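Local coordinates for conserved hypothetical protein (Streptococcus pyogenes, PDB 2EWC) that is of unknown function but belongs to the highly conserved YjgF family and has been named a putative translation initiation inhibitor, at residues 37-40 with 41-45; 79-82 with 83-87. All coordinates share one frame; numbering follows the deposited sequence.

Overall arrangement
Interactions 1 and 2 come one after the other along the chain and lie on neighbouring helices, with centres about 11 Å apart. Interaction 1 is the first part of helix 38-54, and interaction 2 the later part of helix 76-87. Both helices cover the mixed beta sheet, the first reaching strand 112-119 and the second strands 63-70 and 93-98, an alpha-beta arrangement in keeping with the YjgF family. The two helices also touch each other: E39 CG packs on the selenium of M82, and the guanidinium of R86 makes a weak hydrogen bond to the N43 carbonyl. The helical layer is thus joined by side-chain packing and polar contacts.

Interaction 1 (37-40 with 41-45); sequences DIES and QINGA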
loop_
_atom_site.group_PDB
_atom_site.type_symbol
_atom_site.label_atom_id
_atom_site.label_comp_id
_atom_site.label_asym_id
_atom_site.label_seq_id
_atom_site.Cartn_x
_atom_site.Cartn_y
_atom_site.Cartn_z
ATOM N N ASP B 37 19.641 -39.867 7.218
ATOM C CA ASP B 37 19.429 -38.592 6.510
ATOM C C ASP B 37 18.130 -37.871 6.917
ATOM O O ASP B 37 17.251 -38.469 7.517
ATOM C CB ASP B 37 19.535 -38.781 4.980
ATOM C CG ASP B 37 18.418 -39.652 4.398
ATOM O OD1 ASP B 37 17.347 -39.833 5.013
ATOM O OD2 ASP B 37 18.601 -40.157 3.274
ATOM N N ILE B 38 18.006 -36.588 6.580
ATOM C CA ILE B 38 16.838 -35.819 7.037
ATOM C C ILE B 38 15.490 -36.526 6.801
ATOM O O ILE B 38 14.705 -36.605 7.718
ATOM C CB ILE B 38 16.805 -34.350 6.509
ATOM C CG1 ILE B 38 15.611 -33.598 7.104
ATOM C CG2 ILE B 38 16.852 -34.302 4.937
ATOM C CD1 ILE B 38 15.677 -33.373 8.651
ATOM N N GLU B 39 15.243 -37.042 5.595
ATOM C CA GLU B 39 13.949 -37.670 5.297
ATOM C C GLU B 39 13.693 -38.846 6.243
ATOM O O GLU B 39 12.586 -38.997 6.769
ATOM C CB GLU B 39 13.861 -38.110 3.827
ATOM C CG GLU B 39 12.452 -38.454 3.346
ATOM C CD GLU B 39 12.442 -38.954 1.896
ATOM O OE1 GLU B 39 12.087 -40.135 1.675
ATOM O OE2 GLU B 39 12.826 -38.177 0.974
ATOM N N SER B 40 14.728 -39.658 6.468
ATOM C CA SER B 40 14.633 -40.826 7.346
ATOM C C SER B 40 14.408 -40.455 8.812
ATOM O O SER B 40 13.722 -41.181 9.534
ATOM C CB SER B 40 15.876 -41.705 7.221
ATOM O OG SER B 40 16.130 -42.044 5.867
ATOM N N GLN B 41 14.985 -39.336 9.252
ATOM C CA GLN B 41 14.819 -38.899 10.652
ATOM C C GLN B 41 13.441 -38.334 10.856
ATOM O O GLN B 41 12.886 -38.460 11.932
ATOM C CB GLN B 41 15.890 -37.892 11.085
ATOM C CG GLN B 41 17.249 -38.514 11.181
ATOM C CD GLN B 41 18.227 -37.671 11.943
ATOM O OE1 GLN B 41 17.846 -36.811 12.736
ATOM N NE2 GLN B 41 19.507 -37.917 11.716
ATOM N N ILE B 42 12.904 -37.705 9.811
ATOM C CA ILE B 42 11.538 -37.218 9.827
ATOM C C ILE B 42 10.550 -38.397 9.912
ATOM O O ILE B 42 9.670 -38.394 10.782
ATOM C CB ILE B 42 11.226 -36.299 8.627
ATOM C CG1 ILE B 42 12.073 -35.008 8.719
ATOM C CG2 ILE B 42 9.709 -35.966 8.592
ATOM C CD1 ILE B 42 12.125 -34.199 7.432
ATOM N N ASN B 43 10.715 -39.401 9.044
ATOM C CA ASN B 43 9.932 -40.654 9.164
ATOM C C ASN B 43 10.106 -41.366 10.505
ATOM O O ASN B 43 9.144 -41.872 11.057
ATOM C CB ASN B 43 10.236 -41.624 8.022
ATOM C CG ASN B 43 9.574 -41.210 6.716
ATOM O OD1 ASN B 43 10.200 -41.225 5.647
ATOM N ND2 ASN B 43 8.312 -40.815 6.799
ATOM N N GLY B 44 11.331 -41.411 11.010
ATOM C CA GLY B 44 11.605 -41.974 12.314
ATOM C C GLY B 44 10.887 -41.208 13.420
ATOM O O GLY B 44 10.344 -41.807 14.335
ATOM N N ALA B 45 10.876 -39.881 13.346
ATOM C CA ALA B 45 10.203 -39.119 14.381
ATOM C C ALA B 45 8.699 -39.428 14.349
ATOM O O ALA B 45 8.092 -39.625 15.394
ATOM C CB ALA B 45 10.453 -37.665 14.201
#
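D37 and Q41 meet across the first turn of helix 38-54, where D37 is the N-cap and the D37 carbonyl takes the Q41 amide at 3.0 Å from Q41 N to D37 O. The cap itself is made by the D37 carboxylate: OD1 accepts S40 N nearly in line with its C-O bond, 3.0 Å between S40 N and D37 OD1. The S40 hydroxyl also reaches OD1, from above the carboxylate plane, but this second bond is less certain because S40 is modelled in two conformers. Beyond its backbone bond, Q41 lays CG beside the D37 carbonyl, and its extended chain carries the amide to the loop residues: NE2 gives hydrogen bonds to the carbonyls of Q36 and G109, while OE1 accepts L111 N. Three bonds thus fix the rotation of this buried amide. I42 donates N to I38 O at 3.0 Å, an oxygen that also receives a weak bond from Q41 N. I42 CG1 stands beside the I42 backbone N (chi1 -65°), which sets I42 CG1 only 3.2 Å from I38 O and brings I42 CD1 to I38 CG1 at 3.6 Å. These two isoleucine side chains cross obliquely and share F112 of strand 112-119 as a neighbour, so this side of the turn faces the sheet. N43 continues the helix with an almost straight bond (175°) from N43 N to E39 O, 3.0 Å long. Next, G44 closes the following turn onto S40, whose carbonyl oxygen also accepts from the N33 side-chain amide. The G44 N to S40 O bond is short at 2.8 Å, with the donor tilted 31° from the carbonyl plane.

Interaction 2 (79-82 with 83-87); sequences MEKM and IKERF
The E85 carboxylate has K81 beside one of its oxygens: the lysine CE comes within 3.3 Å of E85 OE2, displaced to one face of the carboxylate. K81 runs fully extended, CG anti to its backbone N (chi1 176°), and its NZ stays 4.3 Å from E85 OE2, beyond a salt bridge, though the opposite charges probably still attract weakly. The M82 methyl is modelled over the same face, yet too close to be trusted. The other flat group, the R86 guanidinium, turns away to D47 and E50 of helix 38-54, with NH2 in salt bridges to both. Its stem lies against the previous turn, R86 CB meeting M82 O at 3.4 Å, while R86 N donates to that carbonyl at 3.0 Å from M82 O. I83 packs back on M79: I83 CD1 touches M79 CG at 3.7 Å and also approaches the selenium and the terminal methyl, and the pair lies over strands 63-70 and 93-98. Between them, I83 N bonds to M79 O at 2.8 Å. On a more outward side, the bent K84 chain folds over the E80 carbonyl, its CG 3.3 Å from E80 O, and carries NZ to a weak hydrogen bond with the D12 carbonyl of the second subunit. The E80 carboxylate pairs with R13 of that subunit. M79 and I83 towards the sheet, M82 and R86 towards helix 38-54, E80 and K84 towards the second subunit, and K81 and E85 exposed make this an amphipathic helix, the one that links parallel strands 63-70 and 93-98 in a beta-alpha-beta unit.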
loop_
_atom_site.group_PDB
_atom_site.type_symbol
_atom_site.label_atom_id
_atom_site.label_comp_id
_atom_site.label_asym_id
_atom_site.label_seq_id
_atom_site.Cartn_x
_atom_site.Cartn_y
_atom_site.Cartn_z
HETATM N N MSE B 79 9.976 -32.272 5.072
HETATM C CA MSE B 79 8.948 -32.682 6.026
HETATM C C MSE B 79 7.543 -32.623 5.413
HETATM O O MSE B 79 6.721 -33.496 5.677
HETATM C CB MSE B 79 9.004 -31.861 7.334
HETATM C CG MSE B 79 7.899 -32.263 8.377
HETATM SE SE MSE B 79 7.677 -31.163 9.806
HETATM C CE MSE B 79 7.201 -29.636 8.954
ATOM N N GLU B 80 7.276 -31.573 4.635
ATOM C CA GLU B 80 5.965 -31.372 4.027
ATOM C C GLU B 80 5.576 -32.505 3.089
ATOM O O GLU B 80 4.401 -32.909 3.072
ATOM C CB GLU B 80 5.912 -30.053 3.270
ATOM C CG GLU B 80 5.711 -28.876 4.203
ATOM C CD GLU B 80 5.575 -27.568 3.460
ATOM O OE1 GLU B 80 5.823 -27.536 2.234
ATOM O OE2 GLU B 80 5.219 -26.567 4.108
ATOM N N LYS B 81 6.552 -33.004 2.319
ATOM C CA LYS B 81 6.361 -34.178 1.456
ATOM C C LYS B 81 5.967 -35.409 2.285
ATOM O O LYS B 81 5.065 -36.157 1.917
ATOM C CB LYS B 81 7.636 -34.488 0.641
ATOM C CG LYS B 81 7.533 -35.770 -0.198
ATOM C CD LYS B 81 8.857 -36.173 -0.929
ATOM C CE LYS B 81 8.613 -37.470 -1.743
ATOM N NZ LYS B 81 9.827 -38.036 -2.409
HETATM N N MSE B 82 6.666 -35.606 3.398
HETATM C CA MSE B 82 6.443 -36.754 4.267
HETATM C C MSE B 82 5.100 -36.667 5.003
HETATM O O MSE B 82 4.439 -37.681 5.239
HETATM C CB MSE B 82 7.590 -36.851 5.274
HETATM C CG MSE B 82 8.339 -38.170 5.240
HETATM SE SE MSE B 82 8.891 -38.788 3.600
HETATM C CE MSE B 82 7.394 -38.991 2.709
ATOM N N ILE B 83 4.713 -35.447 5.363
ATOM C CA ILE B 83 3.417 -35.184 5.976
ATOM C C ILE B 83 2.278 -35.587 5.017
ATOM O O ILE B 83 1.342 -36.292 5.405
ATOM C CB ILE B 83 3.304 -33.714 6.407
ATOM C CG1 ILE B 83 4.124 -33.493 7.691
ATOM C CG2 ILE B 83 1.822 -33.303 6.636
ATOM C CD1 ILE B 83 4.218 -32.022 8.109
ATOM N N LYS B 84 2.399 -35.172 3.757
ATOM C CA LYS B 84 1.355 -35.422 2.780
ATOM C C LYS B 84 1.186 -36.921 2.536
ATOM O O LYS B 84 0.069 -37.395 2.406
ATOM C CB LYS B 84 1.573 -34.599 1.507
ATOM C CG LYS B 84 1.370 -33.114 1.806
ATOM C CD LYS B 84 1.278 -32.253 0.600
ATOM C CE LYS B 84 2.589 -31.603 0.290
ATOM N NZ LYS B 84 2.596 -31.174 -1.145
ATOM N N GLU B 85 2.290 -37.664 2.574
ATOM C CA GLU B 85 2.252 -39.126 2.439
ATOM C C GLU B 85 1.709 -39.866 3.677
ATOM O O GLU B 85 1.070 -40.910 3.550
ATOM C CB GLU B 85 3.636 -39.663 2.059
ATOM C CG GLU B 85 4.114 -39.246 0.645
ATOM C CD GLU B 85 5.517 -39.777 0.309
ATOM O OE1 GLU B 85 6.048 -40.565 1.140
ATOM O OE2 GLU B 85 6.087 -39.410 -0.761
ATOM N N ARG B 86 1.947 -39.330 4.868
ATOM C CA ARG B 86 1.568 -40.035 6.101
ATOM C C ARG B 86 0.283 -39.583 6.808
ATOM O O ARG B 86 -0.334 -40.383 7.528
ATOM C CB ARG B 86 2.750 -40.063 7.066
ATOM C CG ARG B 86 3.856 -40.919 6.491
ATOM C CD ARG B 86 4.978 -41.022 7.444
ATOM N NE ARG B 86 4.620 -41.834 8.591
ATOM C CZ ARG B 86 5.512 -42.388 9.395
ATOM N NH1 ARG B 86 6.810 -42.220 9.159
ATOM N NH2 ARG B 86 5.111 -43.104 10.428
ATOM N N PHE B 87 -0.117 -38.328 6.597
ATOM C CA PHE B 87 -1.327 -37.759 7.217
ATOM C C PHE B 87 -2.586 -37.816 6.326
ATOM O O PHE B 87 -3.696 -37.586 6.811
ATOM C CB PHE B 87 -1.084 -36.316 7.664
ATOM C CG PHE B 87 -0.270 -36.188 8.913
ATOM C CD1 PHE B 87 1.112 -36.381 8.886
ATOM C CD2 PHE B 87 -0.881 -35.842 10.117
ATOM C CE1 PHE B 87 1.884 -36.233 10.037
ATOM C CE2 PHE B 87 -0.128 -35.704 11.297
ATOM C CZ PHE B 87 1.263 -35.891 11.260
#